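Local coordinates for protein extracellular ligand-binding receptor (Rhodopseudomonas palustris, PDB 4DQD) that probably captures aromatic acids derived from lignin as the solute-binding component of a transporter, and is held here in complex with 3-phenylpyruvic acid, at residues 26-31 with 286-291; 67-72 with 92-97; 146-151 with 198-203. One frame throughout, in Å; residues are numbered along the deposited sequence.

Contact 1 (26-31 with 286-291); sequences KTVAAL and VHLWDS. With 3PY (3-hydroxypyruvic acid), chain E; PPY (3-phenylpyruvic acid), chain B.
With CG of Leu288 anti to the backbone N (chi1 174°) and CG of Leu31 anti to its carbonyl carbon (chi1 -59°), the two leucines reach each other, Leu288 CD2 lying 4.0 Å from Leu31 CD1. In this periplasmic binding protein of the leucine-binding family, the contact lays the end of helix 18-27 and the turn after it against helix 284-305, which the chain reaches some 255 residues later. The CA atoms of Thr27 and Leu288, the nearest pair, are 7.2 Å apart, and the union is apolar. One methyl of Leu288 does most of the work: the same CD2 also meets Val28 CG2 at 3.9 Å, while Thr27 runs past this side chain in the opposite direction. Trp289, the next residue, extends its indole to segment 26-31 through a similar first torsion (chi1 -175°). The two methyls of Leu31 therefore divide, CD1 going to Leu288 and CD2 to Trp289 CE3 at 4.0 Å. At the six-membered end of the indole, Ala30 O comes up to the ring border almost level with the ring, 3.6 Å from CZ3, and Thr27 CG2 also comes in at that rim. The hydroxyl of Thr27 takes no part here; it bonds to Pro23 O. One face of the indole receives 3-hydroxypyruvic acid, whose O1 stands 3.5 Å off the plane and away from the ring centre. Arg267, Thr293 and Glu296 supply hydrogen bonds to this small acid, and Leu31 CD2 adds an apolar touch to its C3 at 3.8 Å. One residue before Leu288, His287 turns to the other ligand: its NE2 lies 3.6 Å from C4' of 3-phenylpyruvic acid.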
loop_
_atom_site.group_PDB
_atom_site.type_symbol
_atom_site.label_atom_id
_atom_site.label_comp_id
_atom_site.label_asym_id
_atom_site.label_seq_id
_atom_site.Cartn_x
_atom_site.Cartn_y
_atom_site.Cartn_z
ATOM N N LYS A 26 -15.278 1.638 -1.377
ATOM C CA LYS A 26 -16.039 2.500 -2.284
ATOM C C LYS A 26 -15.631 2.313 -3.743
ATOM O O LYS A 26 -16.338 2.738 -4.657
ATOM C CB LYS A 26 -15.896 3.968 -1.874
ATOM C CG LYS A 26 -16.529 4.261 -0.515
ATOM C CD LYS A 26 -16.340 5.708 -0.100
ATOM C CE LYS A 26 -17.072 6.001 1.197
ATOM N NZ LYS A 26 -16.671 7.315 1.769
ATOM N N THR A 27 -14.492 1.664 -3.952
ATOM C CA THR A 27 -14.010 1.387 -5.295
ATOM C C THR A 27 -14.699 0.166 -5.924
ATOM O O THR A 27 -14.784 0.052 -7.156
ATOM C CB THR A 27 -12.462 1.247 -5.289
ATOM O OG1 THR A 27 -11.893 2.519 -4.949
ATOM C CG2 THR A 27 -11.918 0.835 -6.665
ATOM N N VAL A 28 -15.214 -0.726 -5.082
ATOM C CA VAL A 28 -15.836 -1.956 -5.590
ATOM C C VAL A 28 -16.907 -1.666 -6.657
ATOM O O VAL A 28 -16.977 -2.341 -7.699
ATOM C CB VAL A 28 -16.437 -2.813 -4.453
ATOM C CG1 VAL A 28 -17.167 -4.026 -5.045
ATOM C CG2 VAL A 28 -15.344 -3.266 -3.472
ATOM N N ALA A 29 -17.734 -0.653 -6.399
ATOM C CA ALA A 29 -18.830 -0.301 -7.295
ATOM C C ALA A 29 -18.362 0.214 -8.655
ATOM O O ALA A 29 -19.156 0.300 -9.595
ATOM C CB ALA A 29 -19.735 0.728 -6.628
ATOM N N ALA A 30 -17.077 0.554 -8.756
ATOM C CA ALA A 30 -16.492 1.050 -9.995
ATOM C C ALA A 30 -15.877 -0.052 -10.857
ATOM O O ALA A 30 -15.448 0.200 -11.997
ATOM C CB ALA A 30 -15.444 2.137 -9.691
ATOM N N LEU A 31 -15.854 -1.273 -10.328
ATOM C CA LEU A 31 -15.222 -2.395 -11.023
ATOM C C LEU A 31 -16.161 -2.982 -12.072
ATOM O O LEU A 31 -17.385 -2.921 -11.931
ATOM C CB LEU A 31 -14.788 -3.472 -10.020
ATOM C CG LEU A 31 -13.796 -2.983 -8.960
ATOM C CD1 LEU A 31 -13.519 -4.084 -7.938
ATOM C CD2 LEU A 31 -12.499 -2.501 -9.611
ATOM N N VAL A 286 -6.984 2.975 -5.155
ATOM C CA VAL A 286 -6.301 2.601 -6.390
ATOM C C VAL A 286 -5.535 1.303 -6.211
ATOM O O VAL A 286 -5.185 0.637 -7.190
ATOM C CB VAL A 286 -5.378 3.735 -6.939
ATOM C CG1 VAL A 286 -3.924 3.538 -6.500
ATOM C CG2 VAL A 286 -5.484 3.800 -8.466
ATOM N N HIS A 287 -5.302 0.908 -4.961
ATOM C CA HIS A 287 -4.656 -0.383 -4.744
ATOM C C HIS A 287 -5.580 -1.548 -5.102
ATOM O O HIS A 287 -5.116 -2.616 -5.496
ATOM C CB HIS A 287 -4.133 -0.484 -3.321
ATOM C CG HIS A 287 -3.205 0.627 -2.957
ATOM N ND1 HIS A 287 -2.449 1.297 -3.895
ATOM C CD2 HIS A 287 -2.900 1.184 -1.759
ATOM C CE1 HIS A 287 -1.724 2.225 -3.293
ATOM N NE2 HIS A 287 -1.974 2.172 -1.998
ATOM N N LEU A 288 -6.884 -1.331 -4.988
ATOM C CA LEU A 288 -7.852 -2.319 -5.481
ATOM C C LEU A 288 -7.938 -2.227 -7.001
ATOM O O LEU A 288 -7.908 -3.230 -7.705
ATOM C CB LEU A 288 -9.236 -2.063 -4.879
ATOM C CG LEU A 288 -10.374 -2.937 -5.414
ATOM C CD1 LEU A 288 -10.033 -4.433 -5.351
ATOM C CD2 LEU A 288 -11.696 -2.649 -4.684
ATOM N N TRP A 289 -8.044 -0.998 -7.500
ATOM C CA TRP A 289 -8.148 -0.761 -8.935
ATOM C C TRP A 289 -6.971 -1.386 -9.691
ATOM O O TRP A 289 -7.181 -2.117 -10.661
ATOM C CB TRP A 289 -8.216 0.756 -9.195
ATOM C CG TRP A 289 -8.443 1.140 -10.626
ATOM C CD1 TRP A 289 -7.490 1.482 -11.546
ATOM C CD2 TRP A 289 -9.705 1.243 -11.296
ATOM N NE1 TRP A 289 -8.084 1.793 -12.746
ATOM C CE2 TRP A 289 -9.442 1.652 -12.620
ATOM C CE3 TRP A 289 -11.033 1.029 -10.905
ATOM C CZ2 TRP A 289 -10.461 1.853 -13.558
ATOM C CZ3 TRP A 289 -12.042 1.225 -11.837
ATOM C CH2 TRP A 289 -11.749 1.628 -13.150
ATOM N N ASP A 290 -5.739 -1.109 -9.251
ATOM C CA ASP A 290 -4.559 -1.606 -9.962
ATOM C C ASP A 290 -4.477 -3.135 -9.852
ATOM O O ASP A 290 -4.012 -3.808 -10.778
ATOM C CB ASP A 290 -3.261 -1.018 -9.382
ATOM C CG ASP A 290 -2.934 0.392 -9.879
ATOM O OD1 ASP A 290 -3.549 0.915 -10.843
ATOM O OD2 ASP A 290 -1.998 0.972 -9.288
ATOM N N SER A 291 -4.904 -3.680 -8.718
ATOM C CA SER A 291 -4.932 -5.137 -8.573
ATOM C C SER A 291 -5.860 -5.732 -9.627
ATOM O O SER A 291 -5.554 -6.756 -10.240
ATOM C CB SER A 291 -5.410 -5.546 -7.170
ATOM O OG SER A 291 -4.467 -5.162 -6.177
HETATM C C1 3PY E . -8.862 -1.753 -14.013
HETATM O O1 3PY E . -8.449 -1.818 -12.827
HETATM O O2 3PY E . -8.064 -1.543 -14.970
HETATM C C2 3PY E . -10.314 -1.930 -14.264
HETATM O O3 3PY E . -10.780 -1.748 -15.381
HETATM C C3 3PY E . -11.169 -2.381 -13.139
HETATM O O4 3PY E . -11.179 -3.764 -13.193
HETATM C C1 PPY B . 0.164 -1.213 6.845
HETATM O O1 PPY B . -0.274 -0.233 7.507
HETATM O O2 PPY B . 0.382 -2.326 7.323
HETATM C C2 PPY B . 0.478 -1.024 5.436
HETATM O O3 PPY B . 0.812 -2.008 4.767
HETATM C C3 PPY B . 0.359 0.401 5.045
HETATM C "C1'" PPY B . 0.293 0.697 3.599
HETATM C "C2'" PPY B . 1.034 1.725 3.081
HETATM C "C3'" PPY B . 0.972 2.043 1.628
HETATM C "C4'" PPY B . 0.152 1.316 0.804
HETATM C "C5'" PPY B . -0.663 0.214 1.387
HETATM C "C6'" PPY B . -0.604 -0.086 2.713
#

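Contact 2 (67-72 with 92-97); sequences VDVLIG and PLMTMA. With PPY (3-phenylpyruvic acid), chain B.
At the tight centre of two paired strands the side chains of Leu70 and Leu93 run alongside each other in one direction, Leu70 CG 3.7 Å from Leu93 CD1. Three backbone bonds fix the register: Leu70 N to Pro92 O, Met94 N to Leu70 O, and Gly72 N to Met94 O. The first is nearly straight (169° at the hydrogen), and the CA-H of Leu93 also points at Leu70 O, with CA 3.2 Å from that oxygen. Strands 69-71 and 93-95 run parallel, their axes 4.6 Å apart at 16°, and with helix 76-88 between them they form a beta-alpha-beta crossover unit in the mixed sheet. On the face opposite the leucines, Ile71 and the selenomethionine Met94 cross obliquely, Ile71 CG1 3.9 Å from Met94 CG, and helix 284-305 covers them through Leu288 and Leu294. Farther along, the selenium of Met96 meets Ile71 CG2 at 3.9 Å, and Met96 O reaches into the ligand pocket, 3.4 Å from C5' of 3-phenylpyruvic acid.

Toward the ends the regular bonding gives out, although every touching residue is still buried and no side faces solvent. Gly72 O is met by the CA-H of Thr95, CA to O 3.1 Å; the bond from Thr95 OG1 is weak, and Ser79 OG competes for the same hydroxyl. At the other end the ring carbon CD of Pro92 rests 3.4 Å from Asp68 O, a carbonyl that finds no polar partner in the model.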
loop_
_atom_site.group_PDB
_atom_site.type_symbol
_atom_site.label_atom_id
_atom_site.label_comp_id
_atom_site.label_asym_id
_atom_site.label_seq_id
_atom_site.Cartn_x
_atom_site.Cartn_y
_atom_site.Cartn_z
ATOM N N VAL A 67 -14.123 -18.375 -4.693
ATOM C CA VAL A 67 -13.708 -17.264 -5.542
ATOM C C VAL A 67 -12.485 -17.630 -6.371
ATOM O O VAL A 67 -11.658 -18.441 -5.960
ATOM C CB VAL A 67 -13.438 -15.966 -4.745
ATOM C CG1 VAL A 67 -14.711 -15.499 -4.072
ATOM C CG2 VAL A 67 -12.328 -16.177 -3.724
ATOM N N ASP A 68 -12.378 -17.029 -7.549
ATOM C CA ASP A 68 -11.271 -17.332 -8.450
ATOM C C ASP A 68 -10.019 -16.549 -8.083
ATOM O O ASP A 68 -8.911 -16.967 -8.389
ATOM C CB ASP A 68 -11.681 -16.990 -9.874
ATOM C CG ASP A 68 -12.830 -17.839 -10.346
ATOM O OD1 ASP A 68 -12.634 -19.071 -10.466
ATOM O OD2 ASP A 68 -13.928 -17.287 -10.588
ATOM N N VAL A 69 -10.222 -15.396 -7.457
ATOM C CA VAL A 69 -9.126 -14.550 -6.999
ATOM C C VAL A 69 -9.544 -13.963 -5.662
ATOM O O VAL A 69 -10.711 -13.607 -5.485
ATOM C CB VAL A 69 -8.871 -13.389 -7.977
ATOM C CG1 VAL A 69 -7.722 -12.500 -7.476
ATOM C CG2 VAL A 69 -8.544 -13.924 -9.364
ATOM N N LEU A 70 -8.598 -13.887 -4.726
ATOM C CA LEU A 70 -8.799 -13.176 -3.466
ATOM C C LEU A 70 -7.972 -11.890 -3.464
ATOM O O LEU A 70 -6.835 -11.885 -3.936
ATOM C CB LEU A 70 -8.358 -14.060 -2.296
ATOM C CG LEU A 70 -8.513 -13.501 -0.884
ATOM C CD1 LEU A 70 -9.980 -13.193 -0.603
ATOM C CD2 LEU A 70 -7.981 -14.510 0.119
ATOM N N ILE A 71 -8.547 -10.812 -2.934
ATOM C CA ILE A 71 -7.862 -9.527 -2.859
ATOM C C ILE A 71 -7.910 -9.021 -1.420
ATOM O O ILE A 71 -8.970 -9.032 -0.788
ATOM C CB ILE A 71 -8.511 -8.484 -3.811
ATOM C CG1 ILE A 71 -8.462 -8.983 -5.264
ATOM C CG2 ILE A 71 -7.822 -7.129 -3.681
ATOM C CD1 ILE A 71 -9.069 -7.987 -6.279
ATOM N N GLY A 72 -6.769 -8.588 -0.899
ATOM C CA GLY A 72 -6.720 -8.045 0.455
ATOM C C GLY A 72 -5.478 -8.473 1.216
ATOM O O GLY A 72 -4.614 -9.152 0.666
ATOM N N PRO A 92 -4.979 -17.295 -6.424
ATOM C CA PRO A 92 -4.132 -16.094 -6.374
ATOM C C PRO A 92 -4.656 -15.065 -5.368
ATOM O O PRO A 92 -5.868 -14.851 -5.247
ATOM C CB PRO A 92 -4.189 -15.541 -7.804
ATOM C CG PRO A 92 -5.347 -16.238 -8.464
ATOM C CD PRO A 92 -5.611 -17.519 -7.737
ATOM N N LEU A 93 -3.729 -14.447 -4.648
ATOM C CA LEU A 93 -4.035 -13.388 -3.700
ATOM C C LEU A 93 -3.397 -12.093 -4.170
ATOM O O LEU A 93 -2.181 -12.028 -4.341
ATOM C CB LEU A 93 -3.446 -13.740 -2.330
ATOM C CG LEU A 93 -3.547 -12.650 -1.257
ATOM C CD1 LEU A 93 -5.002 -12.356 -0.913
ATOM C CD2 LEU A 93 -2.756 -13.060 -0.003
HETATM N N MSE A 94 -4.211 -11.058 -4.343
HETATM C CA MSE A 94 -3.686 -9.723 -4.655
HETATM C C MSE A 94 -3.728 -8.939 -3.370
HETATM O O MSE A 94 -4.790 -8.492 -2.960
HETATM C CB MSE A 94 -4.596 -9.027 -5.676
HETATM C CG MSE A 94 -5.060 -9.905 -6.838
HETATM SE SE MSE A 94 -3.638 -10.710 -7.933
HETATM C CE MSE A 94 -2.938 -9.051 -8.659
ATOM N N THR A 95 -2.590 -8.785 -2.707
ATOM C CA THR A 95 -2.620 -8.061 -1.446
ATOM C C THR A 95 -2.593 -6.573 -1.731
ATOM O O THR A 95 -2.012 -6.139 -2.722
ATOM C CB THR A 95 -1.480 -8.463 -0.493
ATOM O OG1 THR A 95 -1.652 -7.775 0.757
ATOM C CG2 THR A 95 -0.112 -8.114 -1.070
HETATM N N MSE A 96 -3.247 -5.792 -0.876
HETATM C CA MSE A 96 -3.267 -4.340 -1.057
HETATM C C MSE A 96 -2.367 -3.624 -0.061
HETATM O O MSE A 96 -2.350 -2.393 -0.008
HETATM C CB MSE A 96 -4.702 -3.796 -0.997
HETATM C CG MSE A 96 -5.569 -4.323 -2.125
HETATM SE SE MSE A 96 -7.392 -3.649 -2.040
HETATM C CE MSE A 96 -8.034 -4.564 -0.406
ATOM N N ALA A 97 -1.605 -4.396 0.714
ATOM C CA ALA A 97 -0.709 -3.835 1.730
ATOM C C ALA A 97 0.730 -3.648 1.215
ATOM O O ALA A 97 1.021 -3.945 0.055
ATOM C CB ALA A 97 -0.740 -4.694 2.991
HETATM C C1 PPY B . 0.164 -1.213 6.845
HETATM O O1 PPY B . -0.274 -0.233 7.507
HETATM O O2 PPY B . 0.382 -2.326 7.323
HETATM C C2 PPY B . 0.478 -1.024 5.436
HETATM O O3 PPY B . 0.812 -2.008 4.767
HETATM C C3 PPY B . 0.359 0.401 5.045
HETATM C "C1'" PPY B . 0.293 0.697 3.599
HETATM C "C2'" PPY B . 1.034 1.725 3.081
HETATM C "C3'" PPY B . 0.972 2.043 1.628
HETATM C "C4'" PPY B . 0.152 1.316 0.804
HETATM C "C5'" PPY B . -0.663 0.214 1.387
HETATM C "C6'" PPY B . -0.604 -0.086 2.713
#

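Contact 3 (146-151 with 198-203); sequences DAYGEG and ASAGTP. With PPY (3-phenylpyruvic acid), chain B.
Where the first turn of helix 147-163 passes the end of strand 194-198, Gly149 CA and Ala198 CA are 5.1 Å apart. This is the ligand-facing edge of the second lobe of the periplasmic binding protein fold, built on a parallel four-stranded sheet. The close passage is by carbon: Ala198 CB sits 4.0 Å from Gly149 CA, so the methyl rests on the helix backbone itself. Tyr148 provides the main side-chain contact. With CG anti to the backbone N (chi1 177°), its ring extends toward the loop after the strand, and Ser199 O meets the ring edge-on, 3.3 Å from CE2. Ala200 CB approaches the same carbon obliquely at 4.2 Å. The phenol oxygen is bonded to Thr223 OG1, which helps to hold the far end of the ring.

One face of the tyrosine ring is turned to 3-phenylpyruvic acid, whose C3 hangs over the ring nearer its border than its centre, 3.5 Å from the plane. Ala200 CB touches the carboxylate oxygen O1 of this ligand. Tyrosine and alanine therefore line the acid end of the pocket, where Arg175 and the backbone N of Thr76 and Ala98 are hydrogen-bonded to the ligand. Asp146 is bonded to both the helix start and the arginine: its OD2 forms a salt bridge with Arg175 NH2, while OD1 accepts from the first turn as N-cap. The capping bond from Tyr148 N is weak, at an angle of 125°, but the one from Gly149 N is straighter, at 164°, with Gly149 N 3.1 Å from Asp146 OD1.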
loop_
_atom_site.group_PDB
_atom_site.type_symbol
_atom_site.label_atom_id
_atom_site.label_comp_id
_atom_site.label_asym_id
_atom_site.label_seq_id
_atom_site.Cartn_x
_atom_site.Cartn_y
_atom_site.Cartn_z
ATOM N N ASP A 146 4.781 -3.352 14.444
ATOM C CA ASP A 146 4.345 -4.460 13.619
ATOM C C ASP A 146 5.249 -4.577 12.399
ATOM O O ASP A 146 6.246 -3.846 12.277
ATOM C CB ASP A 146 2.865 -4.350 13.242
ATOM C CG ASP A 146 2.560 -3.161 12.345
ATOM O OD1 ASP A 146 3.452 -2.730 11.590
ATOM O OD2 ASP A 146 1.420 -2.662 12.405
ATOM N N ALA A 147 4.920 -5.504 11.509
ATOM C CA ALA A 147 5.791 -5.783 10.371
ATOM C C ALA A 147 5.903 -4.613 9.402
ATOM O O ALA A 147 6.900 -4.493 8.692
ATOM C CB ALA A 147 5.320 -7.027 9.635
ATOM N N TYR A 148 4.886 -3.759 9.354
ATOM C CA TYR A 148 4.967 -2.581 8.490
ATOM C C TYR A 148 6.012 -1.614 9.025
ATOM O O TYR A 148 6.932 -1.227 8.314
ATOM C CB TYR A 148 3.617 -1.874 8.369
ATOM C CG TYR A 148 3.693 -0.609 7.545
ATOM C CD1 TYR A 148 3.781 -0.676 6.157
ATOM C CD2 TYR A 148 3.658 0.641 8.146
ATOM C CE1 TYR A 148 3.853 0.473 5.386
ATOM C CE2 TYR A 148 3.740 1.815 7.374
ATOM C CZ TYR A 148 3.818 1.707 5.990
ATOM O OH TYR A 148 3.884 2.837 5.199
ATOM N N GLY A 149 5.880 -1.234 10.293
ATOM C CA GLY A 149 6.848 -0.321 10.879
ATOM C C GLY A 149 8.249 -0.899 10.855
ATOM O O GLY A 149 9.209 -0.236 10.467
ATOM N N GLU A 150 8.367 -2.152 11.263
ATOM C CA GLU A 150 9.682 -2.765 11.371
ATOM C C GLU A 150 10.379 -2.928 10.017
ATOM O O GLU A 150 11.611 -2.926 9.950
ATOM C CB GLU A 150 9.608 -4.079 12.151
ATOM C CG GLU A 150 9.317 -3.850 13.640
ATOM C CD GLU A 150 10.415 -3.035 14.311
ATOM O OE1 GLU A 150 11.558 -3.532 14.387
ATOM O OE2 GLU A 150 10.140 -1.893 14.740
ATOM N N GLY A 151 9.604 -3.046 8.941
ATOM C CA GLY A 151 10.181 -3.051 7.601
ATOM C C GLY A 151 10.918 -1.761 7.276
ATOM O O GLY A 151 11.977 -1.774 6.632
ATOM N N ALA A 198 7.180 5.853 10.796
ATOM C CA ALA A 198 6.723 4.743 9.970
ATOM C C ALA A 198 5.329 4.347 10.431
ATOM O O ALA A 198 5.168 3.557 11.365
ATOM C CB ALA A 198 7.686 3.557 10.077
ATOM N N SER A 199 4.329 4.907 9.762
ATOM C CA SER A 199 2.939 4.744 10.163
ATOM C C SER A 199 2.036 4.757 8.923
ATOM O O SER A 199 2.519 4.868 7.790
ATOM C CB SER A 199 2.557 5.867 11.141
ATOM O OG SER A 199 1.218 5.728 11.606
ATOM N N ALA A 200 0.729 4.617 9.124
ATOM C CA ALA A 200 -0.201 4.596 7.994
ATOM C C ALA A 200 -1.581 5.005 8.453
ATOM O O ALA A 200 -1.968 4.730 9.601
ATOM C CB ALA A 200 -0.265 3.199 7.365
ATOM N N GLY A 201 -2.323 5.651 7.562
ATOM C CA GLY A 201 -3.682 6.050 7.865
ATOM C C GLY A 201 -3.697 7.198 8.856
ATOM O O GLY A 201 -2.682 7.854 9.089
ATOM N N THR A 202 -4.869 7.451 9.419
ATOM C CA THR A 202 -5.014 8.563 10.350
ATOM C C THR A 202 -4.184 8.416 11.643
ATOM O O THR A 202 -3.837 9.423 12.250
ATOM C CB THR A 202 -6.493 8.893 10.618
ATOM O OG1 THR A 202 -7.228 7.684 10.830
ATOM C CG2 THR A 202 -7.090 9.610 9.407
ATOM N N PRO A 203 -3.838 7.179 12.055
ATOM C CA PRO A 203 -2.920 7.097 13.209
ATOM C C PRO A 203 -1.557 7.773 13.003
ATOM O O PRO A 203 -0.862 8.023 13.990
ATOM C CB PRO A 203 -2.720 5.585 13.383
ATOM C CG PRO A 203 -4.024 5.005 12.920
ATOM C CD PRO A 203 -4.424 5.860 11.729
HETATM C C1 PPY B . 0.164 -1.213 6.845
HETATM O O1 PPY B . -0.274 -0.233 7.507
HETATM O O2 PPY B . 0.382 -2.326 7.323
HETATM C C2 PPY B . 0.478 -1.024 5.436
HETATM O O3 PPY B . 0.812 -2.008 4.767
HETATM C C3 PPY B . 0.359 0.401 5.045
HETATM C "C1'" PPY B . 0.293 0.697 3.599
HETATM C "C2'" PPY B . 1.034 1.725 3.081
HETATM C "C3'" PPY B . 0.972 2.043 1.628
HETATM C "C4'" PPY B . 0.152 1.316 0.804
HETATM C "C5'" PPY B . -0.663 0.214 1.387
HETATM C "C6'" PPY B . -0.604 -0.086 2.713
#

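From the N terminus, segment 26-31 opens contact 1, which closes only at 286-291 and joins the end of helix 18-27 to helix 284-305; contacts 2 and 3 are both nested inside that long loop. Contact 2 closes first, across the short excursion through helix 76-88, and contact 3 follows in series without crossing it. Contacts 1 and 2 touch: Leu288 CA lies 3.7 Å from the selenium of Met96, joining helix 284-305 to the mixed sheet. Contact 3 stands apart beside the four-stranded sheet, its centre about 23 Å from that of contact 1. All three touch 3-phenylpyruvic acid, which lies between contact 3 on one side and contacts 1 and 2 on the other.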